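Local coordinates for glycosyl hydrolase family 26 (Bacteroides ovatus, PDB 4ZXO), which hydrolyses beta-mannan chains as a beta-mannanase of glycoside hydrolase family 26, a TIM-barrel enzyme that takes part in galactomannan breakdown by this gut bacterium, at residues S213-V216 and E217-L220; L178-S181 and E182-K185; Y184-L187 and W188-T191; L16-L19 and K20-E23. All blocks are in the same frame, centred on the assembly; numbering follows the deposited sequence.

Overall arrangement
The four contacts are local, each within one continuous run of eight residues. Interactions 2 and 3 follow one another on helix 181-197. Interaction 2 caps its start and interaction 3 lies in the next turns. They share Tyr184 and Lys185, and their centres are 9 Å apart. Interaction 1 caps the next helix in the chain, 216-219. Its centre is 16 Å from that of interaction 2, and their nearest atoms are about 5 Å apart. Interaction 4 joins helices 10-19 and 22-25, with its centre 23 to 30 Å from the others. A phosphate, probably from the crystallisation liquor, binds at interaction 2.

Interaction 1. Residues S213-V216 and E217-L220; sequences SDTV and EEYL
Thr215 OG1 is gripped twice by Glu218. It donates to Glu218 OE2 at 2.8 Å and accepts a weak bond from Glu218 N at 3.3 Å. With chi1 at 61°, OG1 is turned to the start of the helix, within range of both Glu218 groups. The Glu218 side chain runs back over this start, its chain extended beyond CG, and crosses Thr215 obliquely. Its other oxygen, OE1, takes the backbone N-H of Asp214 at 2.9 Å in a nearly straight bond (170°). Both donors come from above the carboxylate plane, not within it. One carboxylate thus ties down two successive residues ahead of the helix, and the two bonds should hold it against rotation. Glu218 CB also packs on Ser213 CB at 3.7 Å. The Asp214 carboxylate has its own partner, a salt bridge to Lys250.

Behind the cap the helical bonds begin. Tyr219 N donates to Thr215 O at 3.0 Å, and Leu220 N donates to Val216 O at 2.9 Å. Val216 and Leu220 lie side by side and point the same way, with Val216 CG1 on Leu220 CD1 at 3.7 Å. Both also touch helix 241-262. Tyr219 leads away from the cap, and its OH bonds to Gly233 O on strand 231-235. The arrangement is a helix N-cap, with Thr215 as the cap residue, opening the short helix 216-219, which in the chain follows strand 203-207 and precedes strand 231-235 of the TIM barrel.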
loop_
_atom_site.group_PDB
_atom_site.type_symbol
_atom_site.label_atom_id
_atom_site.label_comp_id
_atom_site.label_asym_id
_atom_site.label_seq_id
_atom_site.Cartn_x
_atom_site.Cartn_y
_atom_site.Cartn_z
ATOM N N SER A 213 -15.987 7.360 -4.653
ATOM C CA SER A 213 -16.424 8.511 -3.876
ATOM C C SER A 213 -16.237 9.791 -4.672
ATOM O O SER A 213 -15.181 10.016 -5.236
ATOM C CB SER A 213 -15.609 8.631 -2.581
ATOM O OG SER A 213 -15.724 7.458 -1.789
ATOM N N ASP A 214 -17.253 10.638 -4.686
ATOM C CA ASP A 214 -17.121 11.924 -5.371
ATOM C C ASP A 214 -16.834 13.094 -4.473
ATOM O O ASP A 214 -16.544 14.168 -4.961
ATOM C CB ASP A 214 -18.375 12.228 -6.174
ATOM C CG ASP A 214 -18.386 11.523 -7.527
ATOM O OD1 ASP A 214 -17.330 11.103 -8.057
ATOM O OD2 ASP A 214 -19.486 11.432 -8.101
ATOM N N THR A 215 -16.889 12.884 -3.171
ATOM C CA THR A 215 -16.726 13.926 -2.160
ATOM C C THR A 215 -16.048 13.345 -0.936
ATOM O O THR A 215 -15.970 12.113 -0.773
ATOM C CB THR A 215 -18.091 14.542 -1.688
ATOM O OG1 THR A 215 -18.884 13.504 -1.096
ATOM C CG2 THR A 215 -18.835 15.174 -2.851
ATOM N N VAL A 216 -15.573 14.227 -0.067
ATOM C CA VAL A 216 -14.994 13.795 1.204
ATOM C C VAL A 216 -16.005 13.024 2.080
ATOM O O VAL A 216 -15.657 12.016 2.692
ATOM C CB VAL A 216 -14.445 15.005 2.000
ATOM C CG1 VAL A 216 -14.037 14.545 3.415
ATOM C CG2 VAL A 216 -13.237 15.535 1.287
ATOM N N GLU A 217 -17.269 13.480 2.076
ATOM C CA GLU A 217 -18.313 12.793 2.834
ATOM C C GLU A 217 -18.370 11.315 2.432
ATOM O O GLU A 217 -18.438 10.394 3.289
ATOM C CB GLU A 217 -19.696 13.497 2.605
ATOM C CG GLU A 217 -20.937 12.676 3.015
ATOM C CD GLU A 217 -22.201 13.448 2.769
ATOM O OE1 GLU A 217 -22.196 14.627 3.118
ATOM O OE2 GLU A 217 -23.158 12.912 2.165
ATOM N N GLU A 218 -18.364 11.077 1.118
ATOM C CA GLU A 218 -18.469 9.731 0.613
ATOM C C GLU A 218 -17.205 8.938 0.951
ATOM O O GLU A 218 -17.254 7.773 1.309
ATOM C CB GLU A 218 -18.698 9.735 -0.894
ATOM C CG GLU A 218 -20.100 10.273 -1.288
ATOM C CD GLU A 218 -20.114 10.750 -2.727
ATOM O OE1 GLU A 218 -19.860 9.915 -3.664
ATOM O OE2 GLU A 218 -20.362 11.973 -2.920
ATOM N N TYR A 219 -16.053 9.579 0.779
ATOM C CA TYR A 219 -14.797 8.915 1.059
ATOM C C TYR A 219 -14.734 8.428 2.475
ATOM O O TYR A 219 -14.197 7.341 2.721
ATOM C CB TYR A 219 -13.639 9.908 0.761
ATOM C CG TYR A 219 -12.246 9.403 1.082
ATOM C CD1 TYR A 219 -11.508 8.667 0.142
ATOM C CD2 TYR A 219 -11.651 9.715 2.293
ATOM C CE1 TYR A 219 -10.213 8.224 0.442
ATOM C CE2 TYR A 219 -10.389 9.264 2.606
ATOM C CZ TYR A 219 -9.666 8.515 1.689
ATOM O OH TYR A 219 -8.406 8.070 2.006
ATOM N N LEU A 220 -15.247 9.241 3.395
ATOM C CA LEU A 220 -15.183 8.883 4.812
ATOM C C LEU A 220 -16.380 8.112 5.335
ATOM O O LEU A 220 -16.467 7.901 6.556
ATOM C CB LEU A 220 -15.020 10.150 5.666
ATOM C CG LEU A 220 -13.696 10.886 5.389
ATOM C CD1 LEU A 220 -13.633 12.170 6.288
ATOM C CD2 LEU A 220 -12.513 9.973 5.710
#

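Interaction 2. Residues L178-S181 and E182-K185; sequences LCSS and EQYK. With PO4 (phosphate ion), chain C.
Ser180 and Gln183 face each other across the first turn of a helix, and each side chain bonds to the other's backbone. A chi1 of 71° swings Ser180 OG over the first turn, where it accepts from Gln183 N at 3.0 Å. In return, Gln183 OE1 accepts from Ser180 N at 2.9 Å, in a nearly straight bond of 172°. The donor is tilted from the carbonyl plane of the amide. This is a capping box, with Ser180 at the N-cap. The Gln183 chain passes close beside the hydroxyl, with CG 3.2 Å from Ser180 OG. The amide nitrogen turns outward to a bound phosphate ion: Gln183 NE2 donates to its O2 at 2.9 Å. The amide is therefore held at both its oxygen and its nitrogen. A leucine in place of Gln183 would probably leave Ser180 N without its acceptor and the phosphate without this donor.

Cys179 SG reaches the Tyr184 side chain near the ring plane, at its edge, 3.8 Å from Tyr184 CB. One turn on from Ser181, the extended Lys185 chain passes its side chain, with Lys185 CE 3.5 Å from Ser181 OG. That hydroxyl bonds to Glu221 O. Lys185 NZ makes a weak, long salt bridge to Glu182 OE2 at 3.4 Å.

The capped loop follows strand 159-162 and starts helix 181-197. Cys179 and Gln183 rest on helix 121-125, while Cys179 O bonds to Arg222 in the loop after helix 216-219.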
loop_
_atom_site.group_PDB
_atom_site.type_symbol
_atom_site.label_atom_id
_atom_site.label_comp_id
_atom_site.label_asym_id
_atom_site.label_seq_id
_atom_site.Cartn_x
_atom_site.Cartn_y
_atom_site.Cartn_z
ATOM N N LEU A 178 -21.311 -5.726 0.069
ATOM C CA LEU A 178 -21.185 -6.991 0.772
ATOM C C LEU A 178 -21.244 -6.840 2.256
ATOM O O LEU A 178 -21.096 -7.825 2.981
ATOM C CB LEU A 178 -19.881 -7.667 0.366
ATOM C CG LEU A 178 -20.044 -8.072 -1.107
ATOM C CD1 LEU A 178 -19.388 -7.053 -2.058
ATOM C CD2 LEU A 178 -19.694 -9.514 -1.365
ATOM N N CYS A 179 -21.441 -5.610 2.739
ATOM C CA CYS A 179 -21.539 -5.397 4.192
ATOM C C CYS A 179 -22.009 -3.991 4.452
ATOM O O CYS A 179 -21.955 -3.151 3.549
ATOM C CB CYS A 179 -20.177 -5.642 4.903
ATOM S SG CYS A 179 -18.805 -4.534 4.324
ATOM N N SER A 180 -22.447 -3.729 5.670
ATOM C CA SER A 180 -22.834 -2.361 6.064
ATOM C C SER A 180 -21.619 -1.546 6.455
ATOM O O SER A 180 -20.520 -2.097 6.681
ATOM C CB SER A 180 -23.805 -2.407 7.242
ATOM O OG SER A 180 -23.143 -2.822 8.435
ATOM N N SER A 181 -21.833 -0.247 6.569
ATOM C CA SER A 181 -20.779 0.651 7.015
ATOM C C SER A 181 -20.270 0.268 8.409
ATOM O O SER A 181 -19.072 0.295 8.656
ATOM C CB SER A 181 -21.290 2.087 7.010
ATOM O OG SER A 181 -20.295 2.962 7.473
ATOM N N GLU A 182 -21.168 -0.087 9.320
ATOM C CA GLU A 182 -20.775 -0.446 10.666
ATOM C C GLU A 182 -20.055 -1.776 10.708
ATOM O O GLU A 182 -19.090 -1.921 11.477
ATOM C CB GLU A 182 -21.999 -0.480 11.598
ATOM C CG GLU A 182 -22.394 0.949 11.988
ATOM C CD GLU A 182 -21.203 1.856 12.494
ATOM O OE1 GLU A 182 -20.427 1.447 13.403
ATOM O OE2 GLU A 182 -21.048 2.999 11.954
ATOM N N GLN A 183 -20.521 -2.743 9.916
ATOM C CA GLN A 183 -19.813 -4.006 9.825
ATOM C C GLN A 183 -18.377 -3.807 9.311
ATOM O O GLN A 183 -17.403 -4.382 9.839
ATOM C CB GLN A 183 -20.556 -4.967 8.899
ATOM C CG GLN A 183 -21.807 -5.551 9.583
ATOM C CD GLN A 183 -22.692 -6.325 8.617
ATOM O OE1 GLN A 183 -22.722 -6.064 7.400
ATOM N NE2 GLN A 183 -23.395 -7.299 9.149
ATOM N N TYR A 184 -18.241 -3.003 8.245
ATOM C CA TYR A 184 -16.918 -2.733 7.687
ATOM C C TYR A 184 -16.001 -2.058 8.742
ATOM O O TYR A 184 -14.808 -2.410 8.888
ATOM C CB TYR A 184 -17.049 -1.852 6.437
ATOM C CG TYR A 184 -15.706 -1.528 5.841
ATOM C CD1 TYR A 184 -15.021 -2.428 4.995
ATOM C CD2 TYR A 184 -15.084 -0.305 6.157
ATOM C CE1 TYR A 184 -13.733 -2.112 4.474
ATOM C CE2 TYR A 184 -13.826 -0.011 5.648
ATOM C CZ TYR A 184 -13.185 -0.911 4.792
ATOM O OH TYR A 184 -11.938 -0.561 4.352
ATOM N N LYS A 185 -16.544 -1.057 9.452
ATOM C CA LYS A 185 -15.727 -0.398 10.485
ATOM C C LYS A 185 -15.337 -1.397 11.539
ATOM O O LYS A 185 -14.259 -1.280 12.092
ATOM C CB LYS A 185 -16.463 0.781 11.144
ATOM C CG LYS A 185 -16.691 1.947 10.178
ATOM C CD LYS A 185 -17.528 3.032 10.810
ATOM C CE LYS A 185 -17.909 4.022 9.772
ATOM N NZ LYS A 185 -18.866 5.056 10.392
HETATM P P PO4 C . -25.971 -9.226 6.416
HETATM O O1 PO4 C . -26.441 -8.095 5.556
HETATM O O2 PO4 C . -25.556 -8.691 7.744
HETATM O O3 PO4 C . -27.178 -10.197 6.650
HETATM O O4 PO4 C . -24.881 -9.896 5.630
#

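Interaction 3. Residues Y184-L187 and W188-T191; sequences YKTL and WRMT
Trp188 leaves the helix with its CB 3.4 Å from Lys185 O, and the CD1-NE1 edge of its indole turns back to the Tyr184 ring one turn earlier. CD1 meets Tyr184 CE2 at 3.4 Å. Beyond it, NE1 donates to Tyr184 OH at 2.9 Å (163°), with the oxygen near the indole plane. The six-membered ring leads away from Tyr184. The two side chains point the same way. Their rings form an offset edge-to-face pair, with the edge of Trp188 toward the face of Tyr184 and the planes at 72°. Tyr184 OH also bonds to Trp164 O, which helps fix the phenol. A phenylalanine in place of Tyr184 would probably leave the indole N-H without its acceptor and take from Trp164 O the donor it has here.

Further along, Leu187 O accepts two bonds from Thr191, from OG1 at 2.8 Å and from the backbone N at 3.0 Å, on opposite faces of its plane. The Arg189 chain folds at chi3 (-56°), which lays one guanidinium face over Thr186 CA and Lys185 O.

Helix 181-197 is packed on several sides. Leu187 touches helix 121-125, Met190 and Thr191 touch helix 132-147, and Trp188 lies against Trp164 and Pro163, just after strand 159-162.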
loop_
_atom_site.group_PDB
_atom_site.type_symbol
_atom_site.label_atom_id
_atom_site.label_comp_id
_atom_site.label_asym_id
_atom_site.label_seq_id
_atom_site.Cartn_x
_atom_site.Cartn_y
_atom_site.Cartn_z
ATOM N N TYR A 184 -18.241 -3.003 8.245
ATOM C CA TYR A 184 -16.918 -2.733 7.687
ATOM C C TYR A 184 -16.001 -2.058 8.742
ATOM O O TYR A 184 -14.808 -2.410 8.888
ATOM C CB TYR A 184 -17.049 -1.852 6.437
ATOM C CG TYR A 184 -15.706 -1.528 5.841
ATOM C CD1 TYR A 184 -15.021 -2.428 4.995
ATOM C CD2 TYR A 184 -15.084 -0.305 6.157
ATOM C CE1 TYR A 184 -13.733 -2.112 4.474
ATOM C CE2 TYR A 184 -13.826 -0.011 5.648
ATOM C CZ TYR A 184 -13.185 -0.911 4.792
ATOM O OH TYR A 184 -11.938 -0.561 4.352
ATOM N N LYS A 185 -16.544 -1.057 9.452
ATOM C CA LYS A 185 -15.727 -0.398 10.485
ATOM C C LYS A 185 -15.337 -1.397 11.539
ATOM O O LYS A 185 -14.259 -1.280 12.092
ATOM C CB LYS A 185 -16.463 0.781 11.144
ATOM C CG LYS A 185 -16.691 1.947 10.178
ATOM C CD LYS A 185 -17.528 3.032 10.810
ATOM C CE LYS A 185 -17.909 4.022 9.772
ATOM N NZ LYS A 185 -18.866 5.056 10.392
ATOM N N THR A 186 -16.206 -2.379 11.837
ATOM C CA THR A 186 -15.859 -3.404 12.828
ATOM C C THR A 186 -14.694 -4.272 12.357
ATOM O O THR A 186 -13.866 -4.665 13.190
ATOM C CB THR A 186 -17.068 -4.279 13.146
ATOM O OG1 THR A 186 -18.106 -3.425 13.623
ATOM C CG2 THR A 186 -16.743 -5.323 14.224
ATOM N N LEU A 187 -14.583 -4.530 11.049
ATOM C CA LEU A 187 -13.389 -5.246 10.549
ATOM C C LEU A 187 -12.127 -4.525 10.954
ATOM O O LEU A 187 -11.167 -5.118 11.401
ATOM C CB LEU A 187 -13.350 -5.359 9.033
ATOM C CG LEU A 187 -14.231 -6.421 8.404
ATOM C CD1 LEU A 187 -14.130 -6.312 6.896
ATOM C CD2 LEU A 187 -13.846 -7.790 8.937
ATOM N N TRP A 188 -12.134 -3.222 10.754
ATOM C CA TRP A 188 -11.005 -2.417 11.131
ATOM C C TRP A 188 -10.762 -2.429 12.621
ATOM O O TRP A 188 -9.604 -2.573 13.045
ATOM C CB TRP A 188 -11.216 -0.991 10.684
ATOM C CG TRP A 188 -10.801 -0.742 9.240
ATOM C CD1 TRP A 188 -11.612 -0.604 8.147
ATOM C CD2 TRP A 188 -9.458 -0.591 8.769
ATOM N NE1 TRP A 188 -10.856 -0.360 7.024
ATOM C CE2 TRP A 188 -9.532 -0.318 7.382
ATOM C CE3 TRP A 188 -8.194 -0.635 9.390
ATOM C CZ2 TRP A 188 -8.397 -0.123 6.596
ATOM C CZ3 TRP A 188 -7.050 -0.411 8.596
ATOM C CH2 TRP A 188 -7.162 -0.155 7.223
ATOM N N ARG A 189 -11.814 -2.317 13.428
ATOM C CA ARG A 189 -11.611 -2.373 14.859
ATOM C C ARG A 189 -11.064 -3.715 15.337
ATOM O O ARG A 189 -10.144 -3.749 16.184
ATOM C CB ARG A 189 -12.914 -2.036 15.561
ATOM C CG ARG A 189 -13.245 -0.536 15.405
ATOM C CD ARG A 189 -14.178 -0.048 16.492
ATOM N NE ARG A 189 -15.380 -0.856 16.492
ATOM C CZ ARG A 189 -16.478 -0.630 15.752
ATOM N NH1 ARG A 189 -17.484 -1.491 15.876
ATOM N NH2 ARG A 189 -16.589 0.455 14.954
ATOM N N MET A 190 -11.584 -4.817 14.796
ATOM C CA MET A 190 -11.013 -6.154 15.103
ATOM C C MET A 190 -9.556 -6.252 14.720
ATOM O O MET A 190 -8.736 -6.783 15.449
ATOM C CB MET A 190 -11.769 -7.272 14.367
ATOM C CG MET A 190 -13.135 -7.523 14.896
ATOM S SD MET A 190 -14.155 -8.464 13.714
ATOM C CE MET A 190 -13.187 -9.941 13.474
ATOM N N THR A 191 -9.218 -5.735 13.537
ATOM C CA THR A 191 -7.818 -5.778 13.102
ATOM C C THR A 191 -6.927 -4.987 14.051
ATOM O O THR A 191 -5.896 -5.475 14.518
ATOM C CB THR A 191 -7.714 -5.208 11.697
ATOM O OG1 THR A 191 -8.580 -5.949 10.803
ATOM C CG2 THR A 191 -6.245 -5.229 11.164
#

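Interaction 4. Residues L16-L19 and K20-E23; sequences LQNL and KQAE
Different first torsions bring Asn18 and Gln21 together. Asn18 CG is anti to its carbonyl carbon, whereas a chi1 of 60° sends the extended Gln21 chain back beside Asn18. The two amides end up side by side, at the type I beta turn from Leu19 to Ala22 that joins helix 10-19 to helix 22-25. Gln21 is the N-cap residue of the second helix.

The backbone bonds change at this joint. Lys20 N still donates to Leu16 O at 3.0 Å, as in an alpha-helix. Gln21 N turns to Asn18 O at 3.1 Å, and Ala22 N closes the turn on Leu19 O at 3.2 Å. Both of these donors stand above the carbonyl plane of their acceptor.

The Lys20 chain passes over Leu16, with Lys20 CE packed on Leu16 CG at 3.7 Å. Both residues also touch Pro265, in the loop leading to strand 266-271. Leu19 O bonds to Ser296 OG as well, on barrel strand 295-300. Asn18 ND2 hydrogen-bonds to Lys344 O, near the C-terminal end of the chain.

Asn18 OD1 accepts from Gln21 NE2 at 2.8 Å, with the donor in its carbonyl plane and the amide planes 35° apart. The bond is short but bent at the hydrogen (130°), and OD1 is tilted from the Gln21 amide plane.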
loop_
_atom_site.group_PDB
_atom_site.type_symbol
_atom_site.label_atom_id
_atom_site.label_comp_id
_atom_site.label_asym_id
_atom_site.label_seq_id
_atom_site.Cartn_x
_atom_site.Cartn_y
_atom_site.Cartn_z
ATOM N N LEU A 16 6.018 8.007 10.674
ATOM C CA LEU A 16 4.803 8.820 10.554
ATOM C C LEU A 16 5.116 10.298 10.506
ATOM O O LEU A 16 4.570 11.026 9.678
ATOM C CB LEU A 16 3.839 8.553 11.701
ATOM C CG LEU A 16 2.502 9.268 11.635
ATOM C CD1 LEU A 16 1.774 8.976 10.298
ATOM C CD2 LEU A 16 1.738 8.738 12.796
ATOM N N GLN A 17 6.029 10.748 11.386
ATOM C CA GLN A 17 6.357 12.169 11.379
ATOM C C GLN A 17 7.009 12.573 10.039
ATOM O O GLN A 17 6.731 13.636 9.530
ATOM C CB GLN A 17 7.238 12.527 12.595
ATOM C CG GLN A 17 6.462 12.492 13.945
ATOM C CD GLN A 17 5.073 13.258 13.992
ATOM O OE1 GLN A 17 4.041 12.683 14.382
ATOM N NE2 GLN A 17 5.054 14.501 13.563
ATOM N N ASN A 18 7.792 11.687 9.416
ATOM C CA ASN A 18 8.388 12.028 8.139
ATOM C C ASN A 18 7.356 11.980 7.003
ATOM O O ASN A 18 7.397 12.836 6.094
ATOM C CB ASN A 18 9.613 11.115 7.898
ATOM C CG ASN A 18 10.824 11.601 8.704
ATOM O OD1 ASN A 18 11.250 12.745 8.515
ATOM N ND2 ASN A 18 11.293 10.823 9.641
ATOM N N LEU A 19 6.385 11.063 7.070
ATOM C CA LEU A 19 5.288 11.086 6.077
ATOM C C LEU A 19 4.523 12.398 6.167
ATOM O O LEU A 19 4.097 12.962 5.144
ATOM C CB LEU A 19 4.338 9.907 6.295
ATOM C CG LEU A 19 4.989 8.542 6.014
ATOM C CD1 LEU A 19 3.967 7.401 6.243
ATOM C CD2 LEU A 19 5.555 8.473 4.591
ATOM N N LYS A 20 4.420 12.934 7.391
ATOM C CA LYS A 20 3.695 14.187 7.596
ATOM C C LYS A 20 4.436 15.424 7.091
ATOM O O LYS A 20 3.849 16.489 7.041
ATOM C CB LYS A 20 3.331 14.369 9.075
ATOM C CG LYS A 20 2.181 13.471 9.471
ATOM C CD LYS A 20 2.042 13.486 10.993
ATOM C CE LYS A 20 0.870 12.556 11.427
ATOM N NZ LYS A 20 -0.640 12.992 11.402
ATOM N N GLN A 21 5.695 15.314 6.704
ATOM C CA GLN A 21 6.338 16.502 6.135
ATOM C C GLN A 21 6.564 16.340 4.633
ATOM O O GLN A 21 7.407 16.981 4.039
ATOM C CB GLN A 21 7.645 16.852 6.843
ATOM C CG GLN A 21 8.684 15.819 6.799
ATOM C CD GLN A 21 9.964 16.311 7.463
ATOM O OE1 GLN A 21 10.113 17.521 7.721
ATOM N NE2 GLN A 21 10.895 15.386 7.758
ATOM N N ALA A 22 5.716 15.527 4.014
ATOM C CA ALA A 22 5.736 15.362 2.562
ATOM C C ALA A 22 5.757 16.651 1.758
ATOM O O ALA A 22 6.395 16.713 0.718
ATOM C CB ALA A 22 4.527 14.536 2.131
ATOM N N GLU A 23 5.004 17.658 2.193
ATOM C CA GLU A 23 4.935 18.886 1.422
ATOM C C GLU A 23 6.357 19.461 1.257
ATOM O O GLU A 23 6.716 20.018 0.190
ATOM C CB GLU A 23 3.988 19.877 2.093
ATOM C CG GLU A 23 3.781 21.117 1.266
ATOM C CD GLU A 23 2.464 21.765 1.595
ATOM O OE1 GLU A 23 2.187 21.929 2.802
ATOM O OE2 GLU A 23 1.706 22.074 0.646
#